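Local coordinates for trehalose synthase regulatory protein (Candida albicans, PDB 5HUS) that probably regulates trehalose synthesis in Candida albicans through a C-terminal domain with the HAD fold of trehalose-phosphatases, at residues Lys20-Leu25 with Leu207-His212; Ala26-Ser31 with Leu74-Arg79; Ser121-Ile126 with Ala147-His152. One frame throughout, in Å; residues are numbered along the deposited sequence.

How the contacts relate
Strand 20-26 enters the core sheet and gives almost its whole length to contact 1, whose helix partner, 207-212, comes back only some 180 residues later. Inside that long loop, contact 2 closes first: the chain leaving the strand at 26-31 meets 74-79, which begins on the last residue of the neighbouring strand 69-74. Contact 3, between 121-126 and 147-152, opens and closes afterwards, so it follows contact 2 in series, and both are enclosed by contact 1. Contacts 1 and 2 join through Leu25 O and Leu74 N, a probable hydrogen bond. Contact 3 belongs to the smaller helix-and-sheet module, which reaches contact 2 where Arg150 packs on Tyr76; contact 1 lies about 29 Å from it, centre to centre.

Contact 1 of 3, residues Lys20-Leu25 with Leu207-His212; sequences KRLIIL and LVLSCH
In the HAD core, helix 200-213 packs on one face of the mixed sheet, and Leu22 of strand 20-26 meets Val208 and Leu209 on the helix side that faces the sheet. The strand and helix segments run nearly antiparallel, at 162°, with axes 9.8 Å apart. Leu22 has CG anti to its backbone N (chi1 175°), which raises both methyls toward the helix. Leu22 CD1 reaches Val208 CG1 at 3.9 Å, while Leu22 CD2 lies 3.7 Å from Leu209 CA and also touches Leu209 CD1. This is the helix-on-sheet layering of a Rossmann-like fold: Leu209 extends across to Val243 and Val246 of the adjacent parallel strand, and Val208 reaches Tyr72 of strand 69-74, on the other side of 20-26. Toward the helix C terminus the contact turns polar. The extended chain of Lys20 carries NZ to His212 O, a 3.1 Å hydrogen bond that uses a carbonyl lone pair in plane (C=O...N 140°). A positive amine here would probably offset the partial negative charge of the helix end. A water bridges Lys20 NZ and His212 ND1, at 2.9 Å from each. His212 NE2 hydrogen-bonds to Tyr72 OH and the imidazole stacks on Phe70, which together fix its rotation.

Contact 2 of 3, residues Ala26-Ser31 with Leu74-Arg79; sequences ALEISS and LSYLQR
Ala26 and Leu74 come within 4.5 Å, CA to CA, where their parallel strands end, and from there the two chains (26-29 and 74-77) run 39° apart. Leu74 O receives a CA-H...O contact from Ala26 CA at 3.4 Å, and Ala26 CB sits 4.2 Å from Leu74 CD2. Where the chains part, two waters join them. One accepts from Ile29 N, donates to Leu27 O and hydrogen-bonds to Ser75 OG at 2.7 Å. The same Ser75 OG accepts from Leu77 N (3.0 Å, 164°), an ST turn that bends the chain ahead of helix 79-86. The second water donates to Glu28 OE2 and accepts from Tyr76 N. Glu28 leaves the backbone pointing away, but the bend at chi2 (-81°) swings the carboxylate back, with Glu28 OE2 at the edge of the Tyr76 ring, 4.2 Å from Tyr76 CD2. Leu77 CD1 closes the far end against Ile29 O. In HAD phosphatases the end of the first core strand and the loop after it carry two aspartates, and a serine or threonine follows the next core strand; Ser75 probably matches the latter, while Ala26 and Glu28 appear to stand at the aspartate positions, consistent with a regulatory rather than a catalytic role.

Contact 3 of 3, residues Ser121-Ile126 with Ala147-His152; sequences SWMPEI and ATVRFH
Met123 lays its thioether along the chain at Ala147-Val149: Met123 SD rests 3.8 Å from Ala147 C, and Met123 CE comes within 3.6 Å of Thr148 O and 3.7 Å of Val149 CG2. Bends at both chi2 (-71°) and chi3 (-72°) curl the side chain so that sulfur and methyl pass along three successive residues, Ala147 to Val149, instead of pointing straight at one. The methionine and valine side chains lie alongside, pointing opposite ways. One turn along, Ile126 presents its CG2 branch, the one anti to its backbone N, to the same valine methyl: Ile126 CG2 lies 3.6 Å from Val149 CG2. That single methyl is thus gripped between Met123 CE and the isoleucine branch, and it carries the apolar part of the contact. Helix 116-136 and helix 161-179 cover one face of a four-stranded antiparallel sheet, the alpha/beta cap module familiar from trehalose-phosphatases, and Ile126 sits between the layers, also touching Val195 of strand 192-197 and Phe179 of the second helix. Phe151, two residues along strand 149-152, continues the same row against Val130 and Val134. The helix is kinked within 121-126. Pro124 has no N-H to give and the N of Glu125 has no bond to the preceding turn; regular bonding is seen again at Ile126 N, which donates to Trp122 O at 2.9 Å. On the strand side, Ala147 and Thr148 turn their side chains away from the helix segment, and Glu97 OE1 takes hydrogen bonds with both Ala147 N and Thr148 OG1, holding the chain as it enters the strand.

Contact 1 of 3, residues Lys20-Leu25 with Leu207-His212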
loop_
_atom_site.group_PDB
_atom_site.type_symbol
_atom_site.label_atom_id
_atom_site.label_comp_id
_atom_site.label_asym_id
_atom_site.label_seq_id
_atom_site.Cartn_x
_atom_site.Cartn_y
_atom_site.Cartn_z
ATOM N N LYS A 20 7.322 10.571 -17.906
ATOM C CA LYS A 20 7.658 9.573 -16.891
ATOM C C LYS A 20 6.518 8.588 -16.633
ATOM O O LYS A 20 5.340 8.917 -16.793
ATOM C CB LYS A 20 8.045 10.260 -15.578
ATOM C CG LYS A 20 9.297 11.119 -15.646
ATOM C CD LYS A 20 9.413 11.968 -14.382
ATOM C CE LYS A 20 10.696 12.783 -14.337
ATOM N NZ LYS A 20 10.758 13.607 -13.091
ATOM N N ARG A 21 6.883 7.380 -16.215
ATOM C CA ARG A 21 5.915 6.346 -15.869
ATOM C C ARG A 21 6.101 5.946 -14.412
ATOM O O ARG A 21 7.209 5.611 -14.000
ATOM C CB ARG A 21 6.076 5.118 -16.767
ATOM C CG ARG A 21 6.199 5.440 -18.256
ATOM C CD ARG A 21 6.744 4.232 -18.999
ATOM N NE ARG A 21 7.167 4.536 -20.363
ATOM C CZ ARG A 21 7.888 3.708 -21.112
ATOM N NH1 ARG A 21 8.268 2.536 -20.623
ATOM N NH2 ARG A 21 8.235 4.052 -22.346
ATOM N N LEU A 22 5.014 5.988 -13.643
ATOM C CA LEU A 22 5.045 5.656 -12.220
ATOM C C LEU A 22 4.272 4.372 -11.984
ATOM O O LEU A 22 3.105 4.260 -12.366
ATOM C CB LEU A 22 4.453 6.790 -11.376
ATOM C CG LEU A 22 4.316 6.494 -9.877
ATOM C CD1 LEU A 22 5.678 6.241 -9.248
ATOM C CD2 LEU A 22 3.601 7.645 -9.194
ATOM N N ILE A 23 4.940 3.396 -11.377
ATOM C CA ILE A 23 4.340 2.094 -11.135
ATOM C C ILE A 23 4.381 1.792 -9.653
ATOM O O ILE A 23 5.442 1.837 -9.038
ATOM C CB ILE A 23 5.064 0.983 -11.921
ATOM C CG1 ILE A 23 4.913 1.235 -13.430
ATOM C CG2 ILE A 23 4.522 -0.382 -11.538
ATOM C CD1 ILE A 23 5.724 0.310 -14.315
ATOM N N ILE A 24 3.215 1.522 -9.079
ATOM C CA ILE A 24 3.115 1.236 -7.653
ATOM C C ILE A 24 2.565 -0.166 -7.473
ATOM O O ILE A 24 1.462 -0.475 -7.929
ATOM C CB ILE A 24 2.222 2.278 -6.934
ATOM C CG1 ILE A 24 2.883 3.658 -7.027
ATOM C CG2 ILE A 24 1.990 1.878 -5.476
ATOM C CD1 ILE A 24 1.994 4.796 -6.633
ATOM N N LEU A 25 3.368 -1.028 -6.848
ATOM C CA LEU A 25 3.011 -2.431 -6.687
ATOM C C LEU A 25 2.757 -2.764 -5.221
ATOM O O LEU A 25 3.679 -2.729 -4.403
ATOM C CB LEU A 25 4.119 -3.328 -7.244
ATOM C CG LEU A 25 4.537 -3.037 -8.691
ATOM C CD1 LEU A 25 5.654 -3.987 -9.147
ATOM C CD2 LEU A 25 3.325 -3.137 -9.604
ATOM N N LEU A 207 1.841 11.630 -2.660
ATOM C CA LEU A 207 3.159 12.193 -2.371
ATOM C C LEU A 207 4.212 11.716 -3.374
ATOM O O LEU A 207 4.976 12.514 -3.921
ATOM C CB LEU A 207 3.581 11.838 -0.935
ATOM C CG LEU A 207 4.927 12.343 -0.399
ATOM C CD1 LEU A 207 4.874 12.435 1.119
ATOM C CD2 LEU A 207 6.100 11.444 -0.806
ATOM N N VAL A 208 4.269 10.407 -3.599
ATOM C CA VAL A 208 5.224 9.853 -4.554
ATOM C C VAL A 208 4.960 10.395 -5.956
ATOM O O VAL A 208 5.886 10.821 -6.647
ATOM C CB VAL A 208 5.175 8.312 -4.550
ATOM C CG1 VAL A 208 6.028 7.743 -5.673
ATOM C CG2 VAL A 208 5.644 7.784 -3.191
ATOM N N LEU A 209 3.694 10.410 -6.354
ATOM C CA LEU A 209 3.319 10.967 -7.649
ATOM C C LEU A 209 3.757 12.431 -7.765
ATOM O O LEU A 209 4.362 12.810 -8.769
ATOM C CB LEU A 209 1.815 10.830 -7.879
ATOM C CG LEU A 209 1.249 11.462 -9.156
ATOM C CD1 LEU A 209 1.952 10.926 -10.397
ATOM C CD2 LEU A 209 -0.246 11.209 -9.240
ATOM N N SER A 210 3.493 13.232 -6.735
ATOM C CA SER A 210 3.890 14.644 -6.735
ATOM C C SER A 210 5.394 14.830 -6.896
ATOM O O SER A 210 5.841 15.709 -7.624
ATOM C CB SER A 210 3.426 15.341 -5.446
ATOM O OG SER A 210 2.012 15.339 -5.351
ATOM N N CYS A 211 6.176 14.005 -6.207
ATOM C CA CYS A 211 7.627 14.116 -6.274
ATOM C C CYS A 211 8.143 13.925 -7.688
ATOM O O CYS A 211 8.961 14.709 -8.165
ATOM C CB CYS A 211 8.292 13.105 -5.342
ATOM S SG CYS A 211 8.106 13.520 -3.612
ATOM N N HIS A 212 7.661 12.889 -8.362
ATOM C CA HIS A 212 8.129 12.617 -9.705
ATOM C C HIS A 212 7.420 13.493 -10.740
ATOM O O HIS A 212 7.996 13.815 -11.779
ATOM C CB HIS A 212 7.958 11.131 -10.026
ATOM C CG HIS A 212 8.846 10.246 -9.209
ATOM N ND1 HIS A 212 10.193 10.107 -9.468
ATOM C CD2 HIS A 212 8.589 9.476 -8.123
ATOM C CE1 HIS A 212 10.726 9.277 -8.587
ATOM N NE2 HIS A 212 9.774 8.881 -7.759
HETATM O O HOH W 1 11.882 12.080 -10.866
#

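Contact 2 of 3, residues Ala26-Ser31 with Leu74-Arg79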
loop_
_atom_site.group_PDB
_atom_site.type_symbol
_atom_site.label_atom_id
_atom_site.label_comp_id
_atom_site.label_asym_id
_atom_site.label_seq_id
_atom_site.Cartn_x
_atom_site.Cartn_y
_atom_site.Cartn_z
ATOM N N ALA A 26 1.505 -3.076 -4.895
ATOM C CA ALA A 26 1.147 -3.513 -3.544
ATOM C C ALA A 26 1.273 -5.019 -3.479
ATOM O O ALA A 26 0.358 -5.745 -3.859
ATOM C CB ALA A 26 -0.270 -3.066 -3.178
ATOM N N LEU A 27 2.423 -5.483 -3.006
ATOM C CA LEU A 27 2.740 -6.907 -3.005
ATOM C C LEU A 27 3.122 -7.377 -1.614
ATOM O O LEU A 27 3.666 -6.614 -0.818
ATOM C CB LEU A 27 3.884 -7.202 -3.974
ATOM C CG LEU A 27 3.711 -6.784 -5.432
ATOM C CD1 LEU A 27 4.991 -7.021 -6.210
ATOM C CD2 LEU A 27 2.549 -7.538 -6.061
ATOM N N GLU A 28 2.834 -8.642 -1.329
ATOM C CA GLU A 28 3.284 -9.263 -0.092
ATOM C C GLU A 28 4.709 -9.766 -0.293
ATOM O O GLU A 28 4.937 -10.707 -1.048
ATOM C CB GLU A 28 2.358 -10.413 0.303
ATOM C CG GLU A 28 0.925 -9.992 0.576
ATOM C CD GLU A 28 0.741 -9.409 1.967
ATOM O OE1 GLU A 28 0.799 -10.183 2.949
ATOM O OE2 GLU A 28 0.541 -8.182 2.080
ATOM N N ILE A 29 5.664 -9.116 0.357
ATOM C CA ILE A 29 7.062 -9.482 0.198
ATOM C C ILE A 29 7.498 -10.312 1.401
ATOM O O ILE A 29 7.227 -9.945 2.543
ATOM C CB ILE A 29 7.951 -8.237 0.050
ATOM C CG1 ILE A 29 7.493 -7.405 -1.147
ATOM C CG2 ILE A 29 9.408 -8.627 -0.107
ATOM C CD1 ILE A 29 7.572 -8.129 -2.469
ATOM N N SER A 30 8.149 -11.442 1.140
ATOM C CA SER A 30 8.572 -12.330 2.219
ATOM C C SER A 30 9.908 -12.975 1.888
ATOM O O SER A 30 10.137 -13.377 0.751
ATOM C CB SER A 30 7.518 -13.408 2.472
ATOM O OG SER A 30 8.004 -14.406 3.359
ATOM N N SER A 31 10.783 -13.072 2.883
ATOM C CA SER A 31 12.065 -13.746 2.700
ATOM C C SER A 31 11.958 -15.232 3.038
ATOM O O SER A 31 12.937 -15.970 2.935
ATOM C CB SER A 31 13.149 -13.084 3.551
ATOM O OG SER A 31 13.388 -11.754 3.123
ATOM N N LEU A 74 4.515 -0.943 -2.342
ATOM C CA LEU A 74 3.643 -0.533 -1.244
ATOM C C LEU A 74 3.453 -1.745 -0.354
ATOM O O LEU A 74 2.945 -2.777 -0.798
ATOM C CB LEU A 74 2.299 -0.002 -1.761
ATOM C CG LEU A 74 1.231 0.323 -0.709
ATOM C CD1 LEU A 74 1.697 1.420 0.253
ATOM C CD2 LEU A 74 -0.082 0.721 -1.378
ATOM N N SER A 75 3.878 -1.618 0.898
ATOM C CA SER A 75 3.962 -2.753 1.815
ATOM C C SER A 75 3.453 -2.372 3.191
ATOM O O SER A 75 3.602 -1.223 3.614
ATOM C CB SER A 75 5.409 -3.240 1.913
ATOM O OG SER A 75 5.570 -4.218 2.933
ATOM N N TYR A 76 2.864 -3.338 3.891
ATOM C CA TYR A 76 2.459 -3.135 5.284
ATOM C C TYR A 76 3.632 -3.201 6.249
ATOM O O TYR A 76 3.497 -2.823 7.412
ATOM C CB TYR A 76 1.422 -4.177 5.713
ATOM C CG TYR A 76 0.024 -3.906 5.220
ATOM C CD1 TYR A 76 -0.757 -2.918 5.802
ATOM C CD2 TYR A 76 -0.520 -4.653 4.185
ATOM C CE1 TYR A 76 -2.041 -2.671 5.351
ATOM C CE2 TYR A 76 -1.798 -4.417 3.730
ATOM C CZ TYR A 76 -2.555 -3.426 4.315
ATOM O OH TYR A 76 -3.832 -3.190 3.862
ATOM N N LEU A 77 4.777 -3.683 5.770
ATOM C CA LEU A 77 5.917 -3.933 6.647
ATOM C C LEU A 77 6.556 -2.652 7.176
ATOM O O LEU A 77 6.480 -1.595 6.553
ATOM C CB LEU A 77 6.967 -4.770 5.919
ATOM C CG LEU A 77 6.512 -6.150 5.453
ATOM C CD1 LEU A 77 7.634 -6.840 4.697
ATOM C CD2 LEU A 77 6.056 -7.019 6.624
ATOM N N GLN A 78 7.195 -2.758 8.337
ATOM C CA GLN A 78 7.831 -1.603 8.942
ATOM C C GLN A 78 9.138 -1.267 8.236
ATOM O O GLN A 78 9.718 -2.103 7.528
ATOM C CB GLN A 78 8.073 -1.844 10.434
ATOM C CG GLN A 78 9.146 -2.874 10.758
ATOM C CD GLN A 78 9.223 -3.162 12.252
ATOM O OE1 GLN A 78 9.563 -2.287 13.046
ATOM N NE2 GLN A 78 8.887 -4.387 12.639
ATOM N N ARG A 79 9.579 -0.027 8.424
ATOM C CA ARG A 79 10.768 0.487 7.762
ATOM C C ARG A 79 11.966 -0.435 7.937
ATOM O O ARG A 79 12.645 -0.774 6.961
ATOM C CB ARG A 79 11.105 1.877 8.289
ATOM C CG ARG A 79 10.166 2.968 7.792
ATOM C CD ARG A 79 10.400 4.260 8.541
ATOM N NE ARG A 79 9.978 4.136 9.930
ATOM C CZ ARG A 79 10.202 5.053 10.864
ATOM N NH1 ARG A 79 10.840 6.178 10.556
ATOM N NH2 ARG A 79 9.776 4.849 12.103
HETATM O O HOH W 2 4.767 -6.457 1.638
HETATM O O HOH W 3 2.236 -5.876 2.598
#

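Contact 3 of 3, residues Ser121-Ile126 with Ala147-His152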
loop_
_atom_site.group_PDB
_atom_site.type_symbol
_atom_site.label_atom_id
_atom_site.label_comp_id
_atom_site.label_asym_id
_atom_site.label_seq_id
_atom_site.Cartn_x
_atom_site.Cartn_y
_atom_site.Cartn_z
ATOM N N SER A 121 1.167 10.358 20.661
ATOM C CA SER A 121 -0.058 10.559 21.432
ATOM C C SER A 121 -1.036 9.384 21.371
ATOM O O SER A 121 -1.644 9.037 22.381
ATOM C CB SER A 121 -0.778 11.827 20.970
ATOM O OG SER A 121 -0.082 12.986 21.389
ATOM N N TRP A 122 -1.189 8.770 20.198
ATOM C CA TRP A 122 -2.259 7.788 20.005
ATOM C C TRP A 122 -1.806 6.331 20.017
ATOM O O TRP A 122 -2.539 5.467 20.498
ATOM C CB TRP A 122 -2.985 8.061 18.695
ATOM C CG TRP A 122 -3.552 9.433 18.613
ATOM C CD1 TRP A 122 -3.976 10.213 19.652
ATOM C CD2 TRP A 122 -3.741 10.208 17.426
ATOM N NE1 TRP A 122 -4.427 11.423 19.180
ATOM C CE2 TRP A 122 -4.293 11.446 17.818
ATOM C CE3 TRP A 122 -3.504 9.975 16.068
ATOM C CZ2 TRP A 122 -4.610 12.447 16.898
ATOM C CZ3 TRP A 122 -3.822 10.971 15.157
ATOM C CH2 TRP A 122 -4.368 12.189 15.576
ATOM N N MET A 123 -0.624 6.053 19.476
ATOM C CA MET A 123 -0.146 4.669 19.405
ATOM C C MET A 123 -0.141 3.954 20.771
ATOM O O MET A 123 -0.636 2.832 20.860
ATOM C CB MET A 123 1.250 4.603 18.771
ATOM C CG MET A 123 1.259 4.799 17.265
ATOM S SD MET A 123 0.550 3.397 16.381
ATOM C CE MET A 123 1.828 2.164 16.614
ATOM N N PRO A 124 0.398 4.590 21.838
ATOM C CA PRO A 124 0.395 3.861 23.115
ATOM C C PRO A 124 -1.009 3.494 23.600
ATOM O O PRO A 124 -1.195 2.397 24.144
ATOM C CB PRO A 124 1.063 4.846 24.083
ATOM C CG PRO A 124 1.942 5.675 23.211
ATOM C CD PRO A 124 1.153 5.855 21.944
ATOM N N GLU A 125 -1.973 4.382 23.375
ATOM C CA GLU A 125 -3.361 4.126 23.750
ATOM C C GLU A 125 -3.945 2.986 22.927
ATOM O O GLU A 125 -4.629 2.110 23.459
ATOM C CB GLU A 125 -4.213 5.384 23.576
ATOM C CG GLU A 125 -3.799 6.549 24.459
ATOM C CD GLU A 125 -3.925 6.239 25.939
ATOM O OE1 GLU A 125 -4.892 5.545 26.328
ATOM O OE2 GLU A 125 -3.055 6.686 26.716
ATOM N N ILE A 126 -3.671 2.997 21.626
ATOM C CA ILE A 126 -4.157 1.946 20.740
ATOM C C ILE A 126 -3.574 0.590 21.121
ATOM O O ILE A 126 -4.298 -0.403 21.208
ATOM C CB ILE A 126 -3.824 2.260 19.265
ATOM C CG1 ILE A 126 -4.508 3.560 18.843
ATOM C CG2 ILE A 126 -4.253 1.109 18.364
ATOM C CD1 ILE A 126 -4.097 4.062 17.463
ATOM N N ALA A 147 3.556 2.935 13.287
ATOM C CA ALA A 147 2.400 3.781 12.988
ATOM C C ALA A 147 1.148 2.968 12.671
ATOM O O ALA A 147 0.143 3.514 12.214
ATOM C CB ALA A 147 2.722 4.722 11.825
ATOM N N THR A 148 1.213 1.662 12.906
ATOM C CA THR A 148 0.058 0.801 12.709
ATOM C C THR A 148 0.026 -0.243 13.806
ATOM O O THR A 148 1.058 -0.572 14.392
ATOM C CB THR A 148 0.071 0.109 11.314
ATOM O OG1 THR A 148 1.365 -0.431 11.054
ATOM C CG2 THR A 148 -0.249 1.095 10.218
ATOM N N VAL A 149 -1.168 -0.734 14.112
ATOM C CA VAL A 149 -1.323 -1.802 15.090
ATOM C C VAL A 149 -2.216 -2.865 14.472
ATOM O O VAL A 149 -3.229 -2.545 13.842
ATOM C CB VAL A 149 -1.928 -1.300 16.423
ATOM C CG1 VAL A 149 -2.011 -2.439 17.436
ATOM C CG2 VAL A 149 -1.110 -0.133 16.992
ATOM N N ARG A 150 -1.831 -4.127 14.630
ATOM C CA ARG A 150 -2.630 -5.214 14.082
ATOM C C ARG A 150 -2.987 -6.225 15.168
ATOM O O ARG A 150 -2.120 -6.721 15.886
ATOM C CB ARG A 150 -1.896 -5.897 12.925
ATOM C CG ARG A 150 -2.799 -6.778 12.075
ATOM C CD ARG A 150 -2.072 -7.344 10.856
ATOM N NE ARG A 150 -1.794 -6.338 9.835
ATOM C CZ ARG A 150 -2.440 -6.250 8.676
ATOM N NH1 ARG A 150 -3.407 -7.109 8.383
ATOM N NH2 ARG A 150 -2.117 -5.305 7.804
ATOM N N PHE A 151 -4.281 -6.507 15.281
ATOM C CA PHE A 151 -4.803 -7.450 16.260
ATOM C C PHE A 151 -5.076 -8.769 15.543
ATOM O O PHE A 151 -6.022 -8.870 14.770
ATOM C CB PHE A 151 -6.077 -6.886 16.905
ATOM C CG PHE A 151 -6.690 -7.770 17.961
ATOM C CD1 PHE A 151 -5.924 -8.674 18.677
ATOM C CD2 PHE A 151 -8.046 -7.681 18.244
ATOM C CE1 PHE A 151 -6.501 -9.478 19.647
ATOM C CE2 PHE A 151 -8.625 -8.482 19.212
ATOM C CZ PHE A 151 -7.851 -9.382 19.911
ATOM N N HIS A 152 -4.238 -9.772 15.791
ATOM C CA HIS A 152 -4.350 -11.057 15.106
ATOM C C HIS A 152 -5.197 -12.053 15.894
ATOM O O HIS A 152 -4.976 -12.256 17.084
ATOM C CB HIS A 152 -2.970 -11.672 14.873
ATOM C CG HIS A 152 -2.077 -10.869 13.977
ATOM N ND1 HIS A 152 -1.917 -11.160 12.641
ATOM C CD2 HIS A 152 -1.266 -9.815 14.234
ATOM C CE1 HIS A 152 -1.057 -10.310 12.107
ATOM N NE2 HIS A 152 -0.646 -9.486 13.053
#